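Local coordinates for protein glutathione s-transferase III (Zea mays, PDB 1AW9) that probably conjugates reduced glutathione to hydrophobic electrophiles, herbicides among them, as a homodimeric phi-class glutathione transferase, at residues L10-V15 and A169-Y174; A18-E23 and A164-A169; Q138-L143 and A181-A186. All coordinates share one frame; numbering follows the deposited sequence.

Interaction 1. Residues L10-V15 and A169-Y174; sequences LSPNVV and ASYLLY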
loop_
_atom_site.group_PDB
_atom_site.type_symbol
_atom_site.label_atom_id
_atom_site.label_comp_id
_atom_site.label_asym_id
_atom_site.label_seq_id
_atom_site.Cartn_x
_atom_site.Cartn_y
_atom_site.Cartn_z
ATOM N N LEU A 10 23.511 1.435 -17.801
ATOM C CA LEU A 10 23.151 0.370 -16.862
ATOM C C LEU A 10 21.664 0.080 -16.785
ATOM O O LEU A 10 21.266 -0.974 -16.304
ATOM C CB LEU A 10 23.672 0.679 -15.466
ATOM C CG LEU A 10 25.173 0.419 -15.380
ATOM C CD1 LEU A 10 25.715 0.920 -14.053
ATOM C CD2 LEU A 10 25.458 -1.064 -15.576
ATOM N N SER A 11 20.852 1.032 -17.214
ATOM C CA SER A 11 19.422 0.876 -17.181
ATOM C C SER A 11 18.945 -0.210 -18.157
ATOM O O SER A 11 19.102 -0.074 -19.386
ATOM C CB SER A 11 18.786 2.214 -17.496
ATOM O OG SER A 11 17.636 2.039 -18.297
ATOM N N PRO A 12 18.276 -1.264 -17.637
ATOM C CA PRO A 12 17.795 -2.346 -18.500
ATOM C C PRO A 12 16.866 -1.876 -19.620
ATOM O O PRO A 12 16.675 -2.571 -20.623
ATOM C CB PRO A 12 17.054 -3.280 -17.521
ATOM C CG PRO A 12 17.698 -3.036 -16.208
ATOM C CD PRO A 12 17.911 -1.514 -16.230
ATOM N N ASN A 13 16.256 -0.719 -19.443
ATOM C CA ASN A 13 15.352 -0.240 -20.459
ATOM C C ASN A 13 16.174 0.338 -21.601
ATOM O O ASN A 13 15.742 0.309 -22.752
ATOM C CB ASN A 13 14.330 0.731 -19.864
ATOM C CG ASN A 13 13.229 0.009 -19.065
ATOM O OD1 ASN A 13 12.740 -1.037 -19.480
ATOM N ND2 ASN A 13 12.872 0.543 -17.903
ATOM N N VAL A 14 17.381 0.818 -21.292
ATOM C CA VAL A 14 18.285 1.324 -22.334
ATOM C C VAL A 14 18.876 0.088 -22.999
ATOM O O VAL A 14 18.911 -0.010 -24.217
ATOM C CB VAL A 14 19.416 2.192 -21.762
ATOM C CG1 VAL A 14 20.518 2.451 -22.814
ATOM C CG2 VAL A 14 18.832 3.491 -21.299
ATOM N N VAL A 15 19.247 -0.912 -22.200
ATOM C CA VAL A 15 19.788 -2.147 -22.757
ATOM C C VAL A 15 18.790 -2.872 -23.678
ATOM O O VAL A 15 19.210 -3.545 -24.610
ATOM C CB VAL A 15 20.316 -3.076 -21.654
ATOM C CG1 VAL A 15 20.841 -4.403 -22.253
ATOM C CG2 VAL A 15 21.399 -2.364 -20.873
ATOM N N ALA A 169 15.274 -9.958 -23.509
ATOM C CA ALA A 169 16.663 -10.146 -23.129
ATOM C C ALA A 169 17.322 -9.376 -21.988
ATOM O O ALA A 169 18.013 -9.998 -21.162
ATOM C CB ALA A 169 17.535 -10.128 -24.350
ATOM N N SER A 170 17.153 -8.046 -21.930
ATOM C CA SER A 170 17.792 -7.258 -20.878
ATOM C C SER A 170 17.263 -7.601 -19.514
ATOM O O SER A 170 18.040 -7.727 -18.577
ATOM C CB SER A 170 17.720 -5.759 -21.130
ATOM O OG SER A 170 16.413 -5.278 -21.093
ATOM N N TYR A 171 15.956 -7.794 -19.393
ATOM C CA TYR A 171 15.401 -8.149 -18.109
ATOM C C TYR A 171 15.695 -9.578 -17.686
ATOM O O TYR A 171 15.875 -9.823 -16.495
ATOM C CB TYR A 171 13.941 -7.759 -17.999
ATOM C CG TYR A 171 13.799 -6.338 -17.463
ATOM C CD1 TYR A 171 13.815 -6.085 -16.089
ATOM C CD2 TYR A 171 13.671 -5.241 -18.328
ATOM C CE1 TYR A 171 13.706 -4.794 -15.593
ATOM C CE2 TYR A 171 13.560 -3.929 -17.829
ATOM C CZ TYR A 171 13.577 -3.728 -16.462
ATOM O OH TYR A 171 13.438 -2.453 -15.949
ATOM N N LEU A 172 15.836 -10.511 -18.635
ATOM C CA LEU A 172 16.193 -11.884 -18.284
ATOM C C LEU A 172 17.631 -11.846 -17.743
ATOM O O LEU A 172 17.975 -12.511 -16.756
ATOM C CB LEU A 172 16.109 -12.804 -19.504
ATOM C CG LEU A 172 14.737 -13.352 -19.897
ATOM C CD1 LEU A 172 14.931 -14.158 -21.140
ATOM C CD2 LEU A 172 14.107 -14.216 -18.806
ATOM N N LEU A 173 18.460 -11.034 -18.395
ATOM C CA LEU A 173 19.857 -10.841 -18.013
ATOM C C LEU A 173 19.943 -10.346 -16.571
ATOM O O LEU A 173 20.606 -10.949 -15.737
ATOM C CB LEU A 173 20.525 -9.844 -18.979
ATOM C CG LEU A 173 22.031 -9.619 -18.909
ATOM C CD1 LEU A 173 22.393 -8.646 -17.806
ATOM C CD2 LEU A 173 22.758 -10.948 -18.712
ATOM N N TYR A 174 19.256 -9.258 -16.259
ATOM C CA TYR A 174 19.292 -8.726 -14.896
ATOM C C TYR A 174 18.687 -9.678 -13.869
ATOM O O TYR A 174 19.232 -9.821 -12.781
ATOM C CB TYR A 174 18.642 -7.345 -14.840
ATOM C CG TYR A 174 19.549 -6.268 -15.382
ATOM C CD1 TYR A 174 19.876 -6.224 -16.732
ATOM C CD2 TYR A 174 20.108 -5.307 -14.539
ATOM C CE1 TYR A 174 20.743 -5.246 -17.239
ATOM C CE2 TYR A 174 20.971 -4.325 -15.035
ATOM C CZ TYR A 174 21.282 -4.296 -16.386
ATOM O OH TYR A 174 22.081 -3.298 -16.899
#

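Interaction 2. Residues A18-E23 and A164-A169; sequences ATVLNE and ADANHA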
loop_
_atom_site.group_PDB
_atom_site.type_symbol
_atom_site.label_atom_id
_atom_site.label_comp_id
_atom_site.label_asym_id
_atom_site.label_seq_id
_atom_site.Cartn_x
_atom_site.Cartn_y
_atom_site.Cartn_z
ATOM N N ALA A 18 19.411 -1.141 -27.020
ATOM C CA ALA A 18 20.735 -1.484 -27.508
ATOM C C ALA A 18 20.665 -2.914 -28.089
ATOM O O ALA A 18 21.225 -3.199 -29.153
ATOM C CB ALA A 18 21.739 -1.410 -26.347
ATOM N N THR A 19 19.929 -3.794 -27.408
ATOM C CA THR A 19 19.743 -5.174 -27.834
ATOM C C THR A 19 19.291 -5.190 -29.288
ATOM O O THR A 19 19.918 -5.808 -30.138
ATOM C CB THR A 19 18.682 -5.898 -26.951
ATOM O OG1 THR A 19 19.195 -6.051 -25.629
ATOM C CG2 THR A 19 18.363 -7.263 -27.469
ATOM N N VAL A 20 18.213 -4.486 -29.581
ATOM C CA VAL A 20 17.698 -4.449 -30.922
ATOM C C VAL A 20 18.635 -3.712 -31.892
ATOM O O VAL A 20 18.759 -4.125 -33.041
ATOM C CB VAL A 20 16.258 -3.906 -30.923
ATOM C CG1 VAL A 20 15.806 -3.525 -32.302
ATOM C CG2 VAL A 20 15.333 -4.976 -30.407
ATOM N N LEU A 21 19.365 -2.697 -31.438
ATOM C CA LEU A 21 20.267 -1.986 -32.354
ATOM C C LEU A 21 21.434 -2.884 -32.800
ATOM O O LEU A 21 21.816 -2.860 -33.967
ATOM C CB LEU A 21 20.780 -0.667 -31.760
ATOM C CG LEU A 21 19.764 0.456 -31.416
ATOM C CD1 LEU A 21 20.459 1.569 -30.702
ATOM C CD2 LEU A 21 19.053 1.008 -32.605
ATOM N N ASN A 22 21.967 -3.708 -31.901
ATOM C CA ASN A 22 23.047 -4.607 -32.279
ATOM C C ASN A 22 22.565 -5.717 -33.191
ATOM O O ASN A 22 23.271 -6.119 -34.095
ATOM C CB ASN A 22 23.698 -5.204 -31.066
ATOM C CG ASN A 22 24.429 -4.187 -30.300
ATOM O OD1 ASN A 22 25.100 -3.358 -30.885
ATOM N ND2 ASN A 22 24.269 -4.186 -28.984
ATOM N N GLU A 23 21.364 -6.227 -32.977
ATOM C CA GLU A 23 20.878 -7.291 -33.835
ATOM C C GLU A 23 20.854 -6.783 -35.264
ATOM O O GLU A 23 21.272 -7.476 -36.168
ATOM C CB GLU A 23 19.483 -7.737 -33.409
ATOM C CG GLU A 23 19.451 -8.613 -32.175
ATOM C CD GLU A 23 19.897 -10.055 -32.434
ATOM O OE1 GLU A 23 19.903 -10.498 -33.600
ATOM O OE2 GLU A 23 20.228 -10.768 -31.472
ATOM N N ALA A 164 9.799 -10.220 -30.456
ATOM C CA ALA A 164 9.174 -10.701 -29.229
ATOM C C ALA A 164 10.208 -11.250 -28.245
ATOM O O ALA A 164 10.160 -10.905 -27.059
ATOM C CB ALA A 164 8.102 -11.755 -29.537
ATOM N N ASP A 165 11.189 -12.023 -28.724
ATOM C CA ASP A 165 12.208 -12.596 -27.818
ATOM C C ASP A 165 13.239 -11.571 -27.374
ATOM O O ASP A 165 13.638 -11.556 -26.207
ATOM C CB ASP A 165 12.945 -13.797 -28.452
ATOM C CG ASP A 165 11.999 -14.772 -29.131
ATOM O OD1 ASP A 165 11.694 -14.539 -30.297
ATOM O OD2 ASP A 165 11.507 -15.742 -28.525
ATOM N N ALA A 166 13.648 -10.712 -28.306
ATOM C CA ALA A 166 14.677 -9.726 -28.057
ATOM C C ALA A 166 14.279 -8.721 -26.966
ATOM O O ALA A 166 15.131 -8.273 -26.181
ATOM C CB ALA A 166 15.036 -9.002 -29.386
ATOM N N ASN A 167 12.981 -8.394 -26.918
ATOM C CA ASN A 167 12.445 -7.446 -25.938
ATOM C C ASN A 167 12.556 -7.966 -24.506
ATOM O O ASN A 167 12.519 -7.191 -23.551
ATOM C CB ASN A 167 10.996 -7.075 -26.281
ATOM C CG ASN A 167 10.906 -5.910 -27.277
ATOM O OD1 ASN A 167 11.913 -5.274 -27.604
ATOM N ND2 ASN A 167 9.707 -5.590 -27.705
ATOM N N HIS A 168 12.775 -9.275 -24.368
ATOM C CA HIS A 168 12.907 -9.904 -23.069
ATOM C C HIS A 168 14.314 -9.954 -22.597
ATOM O O HIS A 168 14.541 -10.007 -21.408
ATOM C CB HIS A 168 12.466 -11.348 -23.125
ATOM C CG HIS A 168 10.986 -11.529 -23.170
ATOM N ND1 HIS A 168 10.267 -11.467 -24.332
ATOM C CD2 HIS A 168 10.110 -11.831 -22.191
ATOM C CE1 HIS A 168 9.006 -11.732 -24.076
ATOM N NE2 HIS A 168 8.876 -11.961 -22.773
ATOM N N ALA A 169 15.274 -9.958 -23.509
ATOM C CA ALA A 169 16.663 -10.146 -23.129
ATOM C C ALA A 169 17.322 -9.376 -21.988
ATOM O O ALA A 169 18.013 -9.998 -21.162
ATOM C CB ALA A 169 17.535 -10.128 -24.350
HETATM O O HOH W 1 16.382 -6.872 -24.544
#

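Interaction 3. Residues Q138-L143 and A181-A186; sequences QLAKVL and AGLVAA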
loop_
_atom_site.group_PDB
_atom_site.type_symbol
_atom_site.label_atom_id
_atom_site.label_comp_id
_atom_site.label_asym_id
_atom_site.label_seq_id
_atom_site.Cartn_x
_atom_site.Cartn_y
_atom_site.Cartn_z
ATOM N N GLN A 138 3.933 -13.701 -8.965
ATOM C CA GLN A 138 3.227 -13.329 -10.177
ATOM C C GLN A 138 4.058 -13.687 -11.414
ATOM O O GLN A 138 3.519 -14.195 -12.389
ATOM C CB GLN A 138 2.858 -11.838 -10.138
ATOM C CG GLN A 138 1.712 -11.579 -9.178
ATOM C CD GLN A 138 1.284 -10.134 -9.071
ATOM O OE1 GLN A 138 1.854 -9.235 -9.684
ATOM N NE2 GLN A 138 0.244 -9.913 -8.311
ATOM N N LEU A 139 5.368 -13.436 -11.365
ATOM C CA LEU A 139 6.281 -13.762 -12.472
ATOM C C LEU A 139 6.333 -15.265 -12.596
ATOM O O LEU A 139 6.307 -15.762 -13.701
ATOM C CB LEU A 139 7.695 -13.219 -12.235
ATOM C CG LEU A 139 8.656 -13.275 -13.442
ATOM C CD1 LEU A 139 8.040 -12.617 -14.710
ATOM C CD2 LEU A 139 9.976 -12.656 -13.097
ATOM N N ALA A 140 6.381 -15.997 -11.482
ATOM C CA ALA A 140 6.366 -17.469 -11.531
ATOM C C ALA A 140 5.152 -17.987 -12.332
ATOM O O ALA A 140 5.324 -18.842 -13.204
ATOM C CB ALA A 140 6.333 -18.076 -10.116
ATOM N N LYS A 141 3.939 -17.515 -12.014
ATOM C CA LYS A 141 2.742 -17.939 -12.747
ATOM C C LYS A 141 2.866 -17.582 -14.229
ATOM O O LYS A 141 2.429 -18.332 -15.105
ATOM C CB LYS A 141 1.483 -17.269 -12.213
ATOM C CG LYS A 141 1.348 -17.269 -10.736
ATOM C CD LYS A 141 1.149 -18.656 -10.202
ATOM C CE LYS A 141 1.402 -18.687 -8.699
ATOM N NZ LYS A 141 2.857 -18.452 -8.383
ATOM N N VAL A 142 3.383 -16.392 -14.500
ATOM C CA VAL A 142 3.597 -15.932 -15.863
ATOM C C VAL A 142 4.589 -16.876 -16.570
ATOM O O VAL A 142 4.314 -17.324 -17.686
ATOM C CB VAL A 142 4.087 -14.434 -15.894
ATOM C CG1 VAL A 142 4.635 -14.030 -17.287
ATOM C CG2 VAL A 142 2.946 -13.540 -15.552
ATOM N N LEU A 143 5.702 -17.220 -15.920
ATOM C CA LEU A 143 6.697 -18.115 -16.522
ATOM C C LEU A 143 6.233 -19.586 -16.693
ATOM O O LEU A 143 6.811 -20.326 -17.482
ATOM C CB LEU A 143 8.046 -17.994 -15.817
ATOM C CG LEU A 143 8.805 -16.650 -15.991
ATOM C CD1 LEU A 143 10.113 -16.615 -15.214
ATOM C CD2 LEU A 143 9.103 -16.354 -17.407
ATOM N N ALA A 181 16.952 -15.666 -9.770
ATOM C CA ALA A 181 17.311 -16.227 -11.065
ATOM C C ALA A 181 16.658 -17.612 -11.200
ATOM O O ALA A 181 16.341 -18.041 -12.303
ATOM C CB ALA A 181 18.822 -16.323 -11.191
ATOM N N GLY A 182 16.401 -18.289 -10.081
ATOM C CA GLY A 182 15.770 -19.592 -10.138
ATOM C C GLY A 182 14.425 -19.687 -10.852
ATOM O O GLY A 182 14.055 -20.755 -11.328
ATOM N N LEU A 183 13.684 -18.590 -10.945
ATOM C CA LEU A 183 12.384 -18.606 -11.610
ATOM C C LEU A 183 12.565 -19.060 -13.054
ATOM O O LEU A 183 11.724 -19.758 -13.618
ATOM C CB LEU A 183 11.738 -17.210 -11.540
ATOM C CG LEU A 183 11.340 -16.756 -10.123
ATOM C CD1 LEU A 183 11.061 -15.272 -10.092
ATOM C CD2 LEU A 183 10.147 -17.549 -9.626
ATOM N N VAL A 184 13.698 -18.682 -13.629
ATOM C CA VAL A 184 14.013 -19.049 -14.996
ATOM C C VAL A 184 14.657 -20.419 -15.044
ATOM O O VAL A 184 14.227 -21.299 -15.792
ATOM C CB VAL A 184 14.975 -18.020 -15.659
ATOM C CG1 VAL A 184 15.587 -18.587 -16.961
ATOM C CG2 VAL A 184 14.226 -16.728 -15.943
ATOM N N ALA A 185 15.665 -20.608 -14.212
ATOM C CA ALA A 185 16.383 -21.864 -14.201
ATOM C C ALA A 185 15.514 -23.096 -13.953
ATOM O O ALA A 185 15.678 -24.125 -14.593
ATOM C CB ALA A 185 17.522 -21.800 -13.190
ATOM N N ALA A 186 14.537 -22.958 -13.085
ATOM C CA ALA A 186 13.697 -24.067 -12.727
ATOM C C ALA A 186 12.709 -24.464 -13.784
ATOM O O ALA A 186 11.949 -25.410 -13.604
ATOM C CB ALA A 186 12.970 -23.731 -11.456
#

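Interaction 1. Residues L10-V15 and A169-Y174
Pro12 lies between two tyrosines of helix 169-176 and meets each with a different carbon of its ring. Its CG sits over the centre of the Tyr174 ring, 3.5 Å from the centroid and 5° off the normal, while CB lies nearer the rim over one face of Tyr171; both are CH-pi contacts. Proline suits the first turn of helix 12-23, where it gives up no needed N-H and offers polarised C-H groups to the aromatic faces.

Polar atoms frame this packing. Ser170 OG donates to Pro12 O at 2.8 Å, tilted 26° from the carbonyl plane; chi1 of 65° brings OG to that oxygen by setting it between the backbone N and the carbonyl carbon. Ser170 CB touches Val15 CG1. Tyr174 OH reaches Leu10 O at 2.5 Å, a weak bond whose shortness is doubtful. With an alanine in place of this tyrosine, Leu10 O would probably lose its donor and Pro12 CG the ring face it packs against. Within 10-15, Ser11 OG is the N-cap, accepting from Val14 N at 3.2 Å and more weakly from Asn13 N, while Ser11 O takes Val14 N and Val15 N.

Asn13 OD1 comes to the edge of the Tyr171 ring, in its plane, 3.4 Å from CE2. Its stronger partner is Arg16 NH1, whereas ND2 bonds Tyr107 OH and Leu123 O of the second subunit, so the amide is fixed at both ends.

The contact joins the thioredoxin-like domain to the helical domain. Ser11, Pro12 and Asn13 probably bind glutathione, as in a close relative. Their buried polar atoms are largely paired, consistent with a helix start held in one position by directed bonds from the neighbouring domain and rings that fit the proline.

Interaction 2. Residues A18-E23 and A164-A169
Thr19 and Val20, on the first helix of the thioredoxin-like domain, face Ala166, late in helix 163-166 of the C-terminal domain, and Ala169, where helix 169-176 begins. Here Thr162 and Asp165 bracket a helix start of the capping-box kind known in glutathione transferases: Asp165 OD1 accepts from Thr162 N. Phe161 touches Ala166 in the positions of a hydrophobic staple.

The two branches of Thr19 do different work. With chi1 at -68°, OG1 stays beside its own backbone N, where it bonds Val15 O one turn back, and CG2 swings anti to that N and out to the other domain. This methyl lies 3.6 Å from Ala166 O and 4.3 Å from Ala169 CB. Threonine thus turns its hydroxyl back on its own helix and still offers a methyl to the other domain. Val20 has chi1 of 166°, which puts CG1 anti to the backbone N and CG2 beside it; CG2 is the branch that meets Ala166 CB, at 4.2 Å. Small alanines suit a place where two helices come within 6.7 Å at the CA atoms of Val20 and Ala166.

One water bridges the domains, donating to Thr19 OG1 at 3.1 Å and to Ala166 O at 2.5 Å, the latter shorter than usual and of doubtful exact length. Asn167 turns its CB away, yet its amide folds back towards Val20, with OD1 held by Asn71 ND2.

Behind the interface, His168 turns its imidazole back along its own chain, and ND1 donates to Ala164 O at 2.8 Å, with the oxygen just 3° out of the ring plane.

Interaction 3. Residues Q138-L143 and A181-A186
Leu143 sets its methyl CD1 over one face of a flat backbone group, the Leu183 carbonyl, 3.9 Å from the O atom; the side chains that touch here are all aliphatic, with no ring or amide among them. The same oxygen also accepts from Arg187 NH1.

Leu183 has the largest share of the contact. Its chi1 of -67° places CG anti to the carbonyl carbon, and the fork at its end divides between two neighbours: CD1 meets Leu139 CD2 at 4.1 Å, while CD2 meets Ala140 CB at 3.9 Å. Leucine suits this place because its branched end can serve both at once, and the small Ala140 lets it come close to the helix.

Joined in this way are the long helix 129-152 and the short turn of helix 182-185, both parts of the all-helical C-terminal domain of glutathione transferases. Deeper in, Leu139 packs on Phe106 and Leu175.

The side chains of Leu143 and Leu183 cross at about a right angle, and Leu143 CD1 also reaches Val184 CG2, 4.2 Å away. That beta-branched valine packs further on Trp194.

Interactions 1 and 2 lie near the centre of the chain and hold the same element, helix 12-23, against successive parts of the C-terminal domain; Ala169 belongs to both. Along that helix the chemistry changes: its start, probably at the glutathione site, is met by hydroxyls and aromatic faces, its later turns by methyls and a bridging water. Interaction 3, whose centre is about 17 Å from that of interaction 1, stays within the helical domain, closer to the surface, and is purely apolar. It still adjoins helix 169-176, where Leu172 CD2 packs on Val184 CG2 at 3.8 Å. Interactions 2 and 3 do not touch.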